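Local coordinates for aminoglycoside acetyltransferase meta-AAC0020 (Uncultured bacterium, PDB 5F47), which probably transfers an acetyl group from acetyl-coenzyme A to aminoglycoside antibiotics, as a GNAT-fold resistance enzyme, at residues 76-89 with 115-127. Residues are numbered along the deposited sequence; the frame is centred on the assembly and turned at random.
Sequences VLEQYYSEKPLAYI and YTEKGFEEVFVQA
V76 sets CG1 against CZ of the F120 ring, 3.6 Å away. L77 brings CD1 to the edge of the F124 ring. Q79 sits in the loop between strands 67-77 and 86-94. Its NE2 gives one proton to OE2 of E121 (2.9 Å, nearly straight at 176°) and the other to K84 O, both close to the amide plane. A water joins Q79 OE1 to the same E121 OE2, so the amide's rotation is fixed. P85 lays CB over the centre of one F120 face; CD1 of Y115 lies over the opposite face, toward its rim. P85 O accepts from E121 N. A87 N donates to E122 O, and F124 N to A87 O. A87 CB lies over the Y115 ring face, a CH-pi contact 3.5 Å from the centroid. The ring planes of Y88 and F124 are 12° apart, but the rings barely overlap. CG of F124 stands between its backbone N and carbonyl carbon (chi1 65°), which brings the ring to Y88. Y88 OH donates to a lone pair of Q126 OE1 at 2.7 Å. I89 N donates to F124 O. Strand 86-94, helix 103-117 and strand 122-128 form a beta-alpha-beta unit; strand 122-128 also pairs antiparallel with the second subunit. Backbone bonds thus set the strand pairing, rings pack its apolar faces, and hydrogen bonds tie the polar ends of Q79, E121 and Y88.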
ATOM      1  N   VAL B  76      -7.495   1.065   2.837  1.00 12.79           N
ATOM      2  CA  VAL B  76      -7.672  -0.098   3.693  1.00 13.33           C
ATOM      3  C   VAL B  76      -7.082  -1.327   3.012  1.00 13.63           C
ATOM      4  O   VAL B  76      -7.411  -1.627   1.851  1.00 15.63           O
ATOM      5  CB  VAL B  76      -9.159  -0.317   3.972  1.00 14.83           C
ATOM      6  CG1 VAL B  76      -9.376  -1.579   4.824  1.00 16.83           C
ATOM      7  CG2 VAL B  76      -9.744   0.934   4.639  1.00 17.09           C
ATOM      8  N   LEU B  77      -6.217  -2.022   3.735  1.00 12.12           N
ATOM      9  CA  LEU B  77      -5.690  -3.303   3.273  1.00 12.58           C
ATOM     10  C   LEU B  77      -6.143  -4.424   4.204  1.00 12.57           C
ATOM     11  O   LEU B  77      -5.603  -4.588   5.308  1.00 13.62           O
ATOM     12  CB  LEU B  77      -4.161  -3.256   3.207  1.00 14.15           C
ATOM     13  CG  LEU B  77      -3.521  -2.099   2.424  1.00 16.47           C
ATOM     14  CD1 LEU B  77      -1.997  -2.203   2.500  1.00 17.57           C
ATOM     15  CD2 LEU B  77      -3.999  -2.041   0.964  1.00 17.27           C
ATOM     16  N   GLU B  78      -7.143  -5.186   3.774  1.00 13.69           N
ATOM     17  CA  GLU B  78      -7.557  -6.370   4.516  0.58 14.12           C
ATOM     18  C   GLU B  78      -6.416  -7.372   4.533  1.00 14.69           C
ATOM     19  O   GLU B  78      -5.779  -7.597   3.502  1.00 14.25           O
ATOM     20  CB  GLU B  78      -8.805  -6.983   3.894  0.58 16.11           C
ATOM     21  CG  GLU B  78     -10.022  -6.085   3.954  0.58 17.29           C
ATOM     22  CD  GLU B  78     -10.657  -6.004   5.333  0.58 20.15           C
ATOM     23  OE1 GLU B  78     -11.424  -5.047   5.561  0.58 21.58           O
ATOM     24  OE2 GLU B  78     -10.416  -6.901   6.173  0.58 20.59           O
ATOM     25  N   GLN B  79      -6.153  -7.957   5.702  1.00 13.63           N
ATOM     26  CA  GLN B  79      -5.020  -8.865   5.886  1.00 12.67           C
ATOM     27  C   GLN B  79      -5.353 -10.342   5.820  1.00 13.76           C
ATOM     28  O   GLN B  79      -6.487 -10.753   6.086  1.00 15.22           O
ATOM     29  CB  GLN B  79      -4.357  -8.641   7.246  1.00 15.14           C
ATOM     30  CG  GLN B  79      -3.784  -7.253   7.454  1.00 17.67           C
ATOM     31  CD  GLN B  79      -2.926  -7.224   8.692  1.00 18.61           C
ATOM     32  OE1 GLN B  79      -1.750  -7.589   8.651  1.00 21.73           O
ATOM     33  NE2 GLN B  79      -3.520  -6.826   9.823  1.00 18.45           N
ATOM     34  N   TYR B  80      -4.350 -11.146   5.481  1.00 14.54           N
ATOM     35  CA  TYR B  80      -4.457 -12.591   5.632  1.00 15.31           C
ATOM     36  C   TYR B  80      -3.728 -13.082   6.888  1.00 15.86           C
ATOM     37  O   TYR B  80      -3.812 -14.253   7.216  1.00 18.59           O
ATOM     38  CB  TYR B  80      -3.934 -13.323   4.373  1.00 15.84           C
ATOM     39  CG  TYR B  80      -2.671 -12.722   3.807  1.00 15.34           C
ATOM     40  CD1 TYR B  80      -1.417 -13.130   4.250  1.00 15.85           C
ATOM     41  CD2 TYR B  80      -2.742 -11.725   2.825  1.00 14.69           C
ATOM     42  CE1 TYR B  80      -0.264 -12.563   3.731  1.00 15.78           C
ATOM     43  CE2 TYR B  80      -1.599 -11.149   2.316  1.00 15.77           C
ATOM     44  CZ  TYR B  80      -0.366 -11.577   2.762  1.00 16.53           C
ATOM     45  OH  TYR B  80       0.770 -10.996   2.241  1.00 15.31           O
ATOM     46  N   TYR B  81      -3.017 -12.193   7.588  1.00 15.47           N
ATOM     47  CA  TYR B  81      -2.382 -12.561   8.857  1.00 17.68           C
ATOM     48  C   TYR B  81      -3.280 -12.301  10.076  1.00 20.49           C
ATOM     49  O   TYR B  81      -2.989 -12.791  11.168  1.00 22.39           O
ATOM     50  CB  TYR B  81      -1.074 -11.785   9.044  1.00 18.82           C
ATOM     51  CG  TYR B  81       0.036 -12.125   8.063  1.00 16.10           C
ATOM     52  CD1 TYR B  81       0.377 -13.438   7.788  1.00 17.31           C
ATOM     53  CD2 TYR B  81       0.719 -11.110   7.410  1.00 16.62           C
ATOM     54  CE1 TYR B  81       1.395 -13.738   6.887  1.00 17.88           C
ATOM     55  CE2 TYR B  81       1.745 -11.394   6.514  1.00 16.01           C
ATOM     56  CZ  TYR B  81       2.077 -12.701   6.268  1.00 17.27           C
ATOM     57  OH  TYR B  81       3.090 -13.010   5.372  1.00 18.21           O
ATOM     58  N   SER B  82      -4.344 -11.525   9.889  1.00 17.81           N
ATOM     59  CA  SER B  82      -5.244 -11.133  10.977  1.00 18.54           C
ATOM     60  C   SER B  82      -6.586 -10.741  10.389  1.00 20.45           C
ATOM     61  O   SER B  82      -6.646 -10.302   9.237  1.00 18.06           O
ATOM     62  CB  SER B  82      -4.652  -9.948  11.748  1.00 21.10           C
ATOM     63  OG  SER B  82      -5.602  -9.390  12.642  1.00 21.48           O
ATOM     64  N   GLU B  83      -7.659 -10.834  11.166  1.00 21.69           N
ATOM     65  CA  GLU B  83      -8.937 -10.277  10.717  1.00 24.89           C
ATOM     66  C   GLU B  83      -9.028  -8.770  10.897  1.00 23.95           C
ATOM     67  O   GLU B  83      -9.968  -8.140  10.416  1.00 26.47           O
ATOM     68  CB  GLU B  83     -10.105 -10.921  11.463  1.00 32.33           C
ATOM     69  CG  GLU B  83     -10.401 -12.330  11.042  1.00 41.49           C
ATOM     70  CD  GLU B  83     -11.855 -12.707  11.266  1.00 51.64           C
ATOM     71  OE1 GLU B  83     -12.720 -11.804  11.275  1.00 55.41           O
ATOM     72  OE2 GLU B  83     -12.131 -13.909  11.438  1.00 57.38           O
ATOM     73  N   LYS B  84      -8.085  -8.186  11.625  1.00 20.66           N
ATOM     74  CA  LYS B  84      -8.043  -6.738  11.771  1.00 18.35           C
ATOM     75  C   LYS B  84      -7.251  -6.114  10.627  1.00 18.15           C
ATOM     76  O   LYS B  84      -6.110  -6.482  10.407  1.00 18.96           O
ATOM     77  CB  LYS B  84      -7.405  -6.357  13.113  1.00 20.50           C
ATOM     78  CG  LYS B  84      -8.116  -6.927  14.342  1.00 25.99           C
ATOM     79  CD  LYS B  84      -7.397  -6.526  15.609  1.00 33.27           C
ATOM     80  CE  LYS B  84      -8.303  -6.672  16.821  1.00 42.19           C
ATOM     81  NZ  LYS B  84      -8.850  -8.051  16.947  1.00 51.03           N
ATOM     82  N   PRO B  85      -7.848  -5.161   9.898  1.00 15.70           N
ATOM     83  CA  PRO B  85      -7.132  -4.616   8.742  1.00 15.74           C
ATOM     84  C   PRO B  85      -6.005  -3.653   9.069  1.00 16.14           C
ATOM     85  O   PRO B  85      -5.818  -3.217  10.211  1.00 16.93           O
ATOM     86  CB  PRO B  85      -8.227  -3.860   7.964  1.00 16.45           C
ATOM     87  CG  PRO B  85      -9.509  -4.287   8.556  1.00 18.91           C
ATOM     88  CD  PRO B  85      -9.245  -4.706   9.958  1.00 18.34           C
ATOM     89  N   LEU B  86      -5.247  -3.348   8.031  1.00 14.26           N
ATOM     90  CA  LEU B  86      -4.256  -2.284   8.040  1.00 14.57           C
ATOM     91  C   LEU B  86      -4.819  -1.081   7.307  1.00 13.37           C
ATOM     92  O   LEU B  86      -5.633  -1.214   6.408  1.00 12.98           O
ATOM     93  CB  LEU B  86      -2.961  -2.706   7.339  1.00 14.54           C
ATOM     94  CG  LEU B  86      -2.258  -3.963   7.847  1.00 15.74           C
ATOM     95  CD1 LEU B  86      -1.115  -4.337   6.926  1.00 17.23           C
ATOM     96  CD2 LEU B  86      -1.734  -3.789   9.260  1.00 16.50           C
ATOM     97  N   ALA B  87      -4.352   0.098   7.683  1.00 13.53           N
ATOM     98  CA  ALA B  87      -4.549   1.277   6.858  1.00 13.51           C
ATOM     99  C   ALA B  87      -3.209   1.834   6.396  1.00 11.58           C
ATOM    100  O   ALA B  87      -2.269   1.997   7.189  1.00 14.53           O
ATOM    101  CB  ALA B  87      -5.327   2.328   7.619  1.00 16.04           C
ATOM    102  N   TYR B  88      -3.145   2.155   5.115  1.00 12.06           N
ATOM    103  CA  TYR B  88      -1.957   2.672   4.449  1.00 11.51           C
ATOM    104  C   TYR B  88      -2.182   4.131   4.119  1.00 12.30           C
ATOM    105  O   TYR B  88      -2.976   4.433   3.238  1.00 12.45           O
ATOM    106  CB  TYR B  88      -1.731   1.872   3.155  1.00 12.63           C
ATOM    107  CG  TYR B  88      -0.516   2.196   2.347  1.00 13.56           C
ATOM    108  CD1 TYR B  88       0.543   2.921   2.865  1.00 15.34           C
ATOM    109  CD2 TYR B  88      -0.427   1.748   1.037  1.00 16.00           C
ATOM    110  CE1 TYR B  88       1.660   3.196   2.093  1.00 17.39           C
ATOM    111  CE2 TYR B  88       0.688   2.007   0.267  1.00 18.63           C
ATOM    112  CZ  TYR B  88       1.728   2.723   0.800  1.00 18.29           C
ATOM    113  OH  TYR B  88       2.829   2.971   0.026  1.00 20.35           O
ATOM    114  N   ILE B  89      -1.511   5.036   4.821  1.00 11.49           N
ATOM    115  CA  ILE B  89      -1.548   6.449   4.432  1.00 12.38           C
ATOM    116  C   ILE B  89      -0.646   6.620   3.221  1.00 12.62           C
ATOM    117  O   ILE B  89       0.552   6.331   3.294  1.00 15.22           O
ATOM    118  CB  ILE B  89      -1.080   7.365   5.571  1.00 12.88           C
ATOM    119  CG1 ILE B  89      -2.039   7.261   6.762  1.00 12.39           C
ATOM    120  CG2 ILE B  89      -1.001   8.824   5.081  1.00 14.71           C
ATOM    121  CD1 ILE B  89      -1.514   7.998   8.024  1.00 21.80           C
ATOM    122  N   TYR B 115      -9.378   4.877  12.519  1.00 15.72           N
ATOM    123  CA  TYR B 115      -9.092   3.478  12.257  1.00 15.21           C
ATOM    124  C   TYR B 115      -9.046   2.691  13.565  1.00 17.24           C
ATOM    125  O   TYR B 115      -9.323   1.487  13.583  1.00 17.49           O
ATOM    126  CB  TYR B 115      -7.804   3.347  11.459  1.00 16.19           C
ATOM    127  CG  TYR B 115      -8.006   3.695   9.998  1.00 14.11           C
ATOM    128  CD1 TYR B 115      -8.900   2.977   9.225  1.00 15.07           C
ATOM    129  CD2 TYR B 115      -7.293   4.723   9.412  1.00 14.85           C
ATOM    130  CE1 TYR B 115      -9.086   3.272   7.872  1.00 16.08           C
ATOM    131  CE2 TYR B 115      -7.463   5.032   8.049  1.00 13.76           C
ATOM    132  CZ  TYR B 115      -8.355   4.298   7.304  1.00 15.55           C
ATOM    133  OH  TYR B 115      -8.543   4.588   5.968  1.00 16.28           O
ATOM    134  N   THR B 116      -8.732   3.373  14.669  1.00 17.06           N
ATOM    135  CA  THR B 116      -8.814   2.722  15.985  1.00 19.55           C
ATOM    136  C   THR B 116     -10.251   2.331  16.320  1.00 20.54           C
ATOM    137  O   THR B 116     -10.521   1.214  16.797  1.00 23.67           O
ATOM    138  CB  THR B 116      -8.262   3.635  17.116  1.00 19.02           C
ATOM    139  OG1 THR B 116      -6.877   3.905  16.875  1.00 20.11           O
ATOM    140  CG2 THR B 116      -8.413   2.979  18.485  1.00 22.00           C
ATOM    141  N   GLU B 117     -11.169   3.256  16.081  1.00 21.77           N
ATOM    142  CA  GLU B 117     -12.583   3.013  16.338  1.00 27.16           C
ATOM    143  C   GLU B 117     -13.104   1.852  15.492  1.00 26.32           C
ATOM    144  O   GLU B 117     -13.971   1.093  15.934  1.00 28.36           O
ATOM    145  CB  GLU B 117     -13.397   4.279  16.066  1.00 32.55           C
ATOM    146  CG  GLU B 117     -13.151   5.405  17.063  1.00 39.32           C
ATOM    147  CD  GLU B 117     -13.633   6.768  16.570  1.00 44.66           C
ATOM    148  OE1 GLU B 117     -13.904   6.921  15.354  1.00 45.51           O
ATOM    149  OE2 GLU B 117     -13.735   7.693  17.407  1.00 49.49           O
ATOM    150  N   LYS B 118     -12.559   1.717  14.290  1.00 23.53           N
ATOM    151  CA  LYS B 118     -12.907   0.633  13.374  1.00 25.19           C
ATOM    152  C   LYS B 118     -12.193  -0.673  13.688  1.00 25.20           C
ATOM    153  O   LYS B 118     -12.407  -1.674  13.012  1.00 26.19           O
ATOM    154  CB  LYS B 118     -12.606   1.045  11.929  1.00 27.70           C
ATOM    155  CG  LYS B 118     -13.525   2.140  11.413  1.00 33.34           C
ATOM    156  CD  LYS B 118     -13.107   2.600  10.028  1.00 36.67           C
ATOM    157  CE  LYS B 118     -13.402   1.558   8.967  1.00 40.99           C
ATOM    158  NZ  LYS B 118     -14.865   1.456   8.703  1.00 46.22           N
ATOM    159  N   GLY B 119     -11.350  -0.668  14.714  1.00 22.52           N
ATOM    160  CA  GLY B 119     -10.692  -1.885  15.162  1.00 22.43           C
ATOM    161  C   GLY B 119      -9.605  -2.391  14.234  1.00 20.71           C
ATOM    162  O   GLY B 119      -9.369  -3.603  14.143  1.00 21.97           O
ATOM    163  N   PHE B 120      -8.934  -1.472  13.545  1.00 17.20           N
ATOM    164  CA  PHE B 120      -7.787  -1.840  12.728  1.00 16.16           C
ATOM    165  C   PHE B 120      -6.577  -2.193  13.597  1.00 15.83           C
ATOM    166  O   PHE B 120      -6.488  -1.763  14.759  1.00 19.24           O
ATOM    167  CB  PHE B 120      -7.398  -0.694  11.787  1.00 15.77           C
ATOM    168  CG  PHE B 120      -8.227  -0.605  10.540  1.00 15.97           C
ATOM    169  CD1 PHE B 120      -9.597  -0.812  10.562  1.00 17.09           C
ATOM    170  CD2 PHE B 120      -7.625  -0.290   9.336  1.00 15.44           C
ATOM    171  CE1 PHE B 120     -10.361  -0.706   9.389  1.00 17.39           C
ATOM    172  CE2 PHE B 120      -8.379  -0.184   8.166  1.00 14.49           C
ATOM    173  CZ  PHE B 120      -9.744  -0.397   8.195  1.00 15.25           C
ATOM    174  N   GLU B 121      -5.638  -2.946  13.028  1.00 15.58           N
ATOM    175  CA  GLU B 121      -4.443  -3.344  13.761  1.00 16.92           C
ATOM    176  C   GLU B 121      -3.430  -2.199  13.810  1.00 16.02           C
ATOM    177  O   GLU B 121      -2.780  -1.972  14.831  1.00 17.40           O
ATOM    178  CB  GLU B 121      -3.773  -4.588  13.141  1.00 17.68           C
ATOM    179  CG  GLU B 121      -2.563  -5.051  13.990  1.00 22.08           C
ATOM    180  CD  GLU B 121      -1.741  -6.195  13.382  1.00 27.50           C
ATOM    181  OE1 GLU B 121      -0.652  -6.497  13.915  1.00 34.33           O
ATOM    182  OE2 GLU B 121      -2.157  -6.799  12.390  1.00 26.37           O
ATOM    183  N   GLU B 122      -3.306  -1.492  12.698  1.00 16.72           N
ATOM    184  CA  GLU B 122      -2.132  -0.667  12.474  1.00 16.11           C
ATOM    185  C   GLU B 122      -2.381   0.291  11.334  1.00 14.85           C
ATOM    186  O   GLU B 122      -3.073  -0.049  10.378  1.00 14.17           O
ATOM    187  CB  GLU B 122      -0.949  -1.560  12.149  1.00 17.68           C
ATOM    188  CG  GLU B 122       0.368  -0.872  11.898  1.00 20.69           C
ATOM    189  CD  GLU B 122       1.382  -1.852  11.361  1.00 23.39           C
ATOM    190  OE1 GLU B 122       1.751  -1.741  10.175  1.00 24.56           O
ATOM    191  OE2 GLU B 122       1.787  -2.753  12.123  1.00 24.35           O
ATOM    192  N   VAL B 123      -1.810   1.486  11.446  1.00 14.09           N
ATOM    193  CA  VAL B 123      -1.768   2.442  10.348  1.00 14.43           C
ATOM    194  C   VAL B 123      -0.308   2.586   9.980  1.00 13.18           C
ATOM    195  O   VAL B 123       0.524   2.674  10.865  1.00 14.75           O
ATOM    196  CB  VAL B 123      -2.355   3.801  10.765  1.00 13.42           C
ATOM    197  CG1 VAL B 123      -2.225   4.826   9.668  1.00 13.86           C
ATOM    198  CG2 VAL B 123      -3.827   3.667  11.187  1.00 16.89           C
ATOM    199  N   PHE B 124       0.034   2.593   8.694  1.00 12.98           N
ATOM    200  CA  PHE B 124       1.423   2.869   8.325  1.00 13.48           C
ATOM    201  C   PHE B 124       1.545   3.891   7.201  1.00 12.50           C
ATOM    202  O   PHE B 124       0.584   4.175   6.478  1.00 12.94           O
ATOM    203  CB  PHE B 124       2.181   1.565   7.969  1.00 14.72           C
ATOM    204  CG  PHE B 124       1.666   0.840   6.737  1.00 13.94           C
ATOM    205  CD1 PHE B 124       0.570   0.000   6.808  1.00 15.11           C
ATOM    206  CD2 PHE B 124       2.309   0.987   5.527  1.00 16.71           C
ATOM    207  CE1 PHE B 124       0.113  -0.686   5.671  1.00 16.62           C
ATOM    208  CE2 PHE B 124       1.873   0.292   4.403  1.00 15.90           C
ATOM    209  CZ  PHE B 124       0.782  -0.533   4.477  1.00 14.85           C
ATOM    210  N   VAL B 125       2.742   4.446   7.078  1.00 14.00           N
ATOM    211  CA  VAL B 125       3.005   5.547   6.145  1.00 14.80           C
ATOM    212  C   VAL B 125       4.490   5.549   5.824  1.00 18.13           C
ATOM    213  O   VAL B 125       5.321   5.083   6.616  1.00 18.43           O
ATOM    214  CB  VAL B 125       2.554   6.904   6.750  1.00 16.14           C
ATOM    215  CG1 VAL B 125       3.395   7.257   7.981  1.00 17.04           C
ATOM    216  CG2 VAL B 125       2.646   8.038   5.717  1.00 17.71           C
ATOM    217  N   GLN B 126       4.845   6.068   4.654  1.00 18.88           N
ATOM    218  CA  GLN B 126       6.245   6.126   4.269  1.00 23.37           C
ATOM    219  C   GLN B 126       6.665   7.534   3.877  1.00 25.29           C
ATOM    220  O   GLN B 126       5.842   8.368   3.487  1.00 26.56           O
ATOM    221  CB  GLN B 126       6.500   5.143   3.134  1.00 26.10           C
ATOM    222  CG  GLN B 126       6.370   3.695   3.576  1.00 27.71           C
ATOM    223  CD  GLN B 126       5.449   2.903   2.702  1.00 29.35           C
ATOM    224  OE1 GLN B 126       4.991   3.394   1.670  1.00 31.02           O
ATOM    225  NE2 GLN B 126       5.158   1.674   3.105  1.00 29.20           N
ATOM    226  N   ALA B 127       7.946   7.815   4.039  1.00 18.90           N
ATOM    227  CA  ALA B 127       8.520   9.055   3.570  1.00 18.63           C
ATOM    228  C   ALA B 127       9.807   8.703   2.856  1.00 19.46           C
ATOM    229  O   ALA B 127      10.523   7.788   3.257  1.00 17.25           O
ATOM    230  CB  ALA B 127       8.783  10.040   4.717  1.00 21.32           C
TER
HETATM  231  O   HOH W   1      -0.627  -8.566  10.926  1.00 32.96           O
HETATM  232  O   HOH W   2       3.078   6.464   2.416  1.00 18.48           O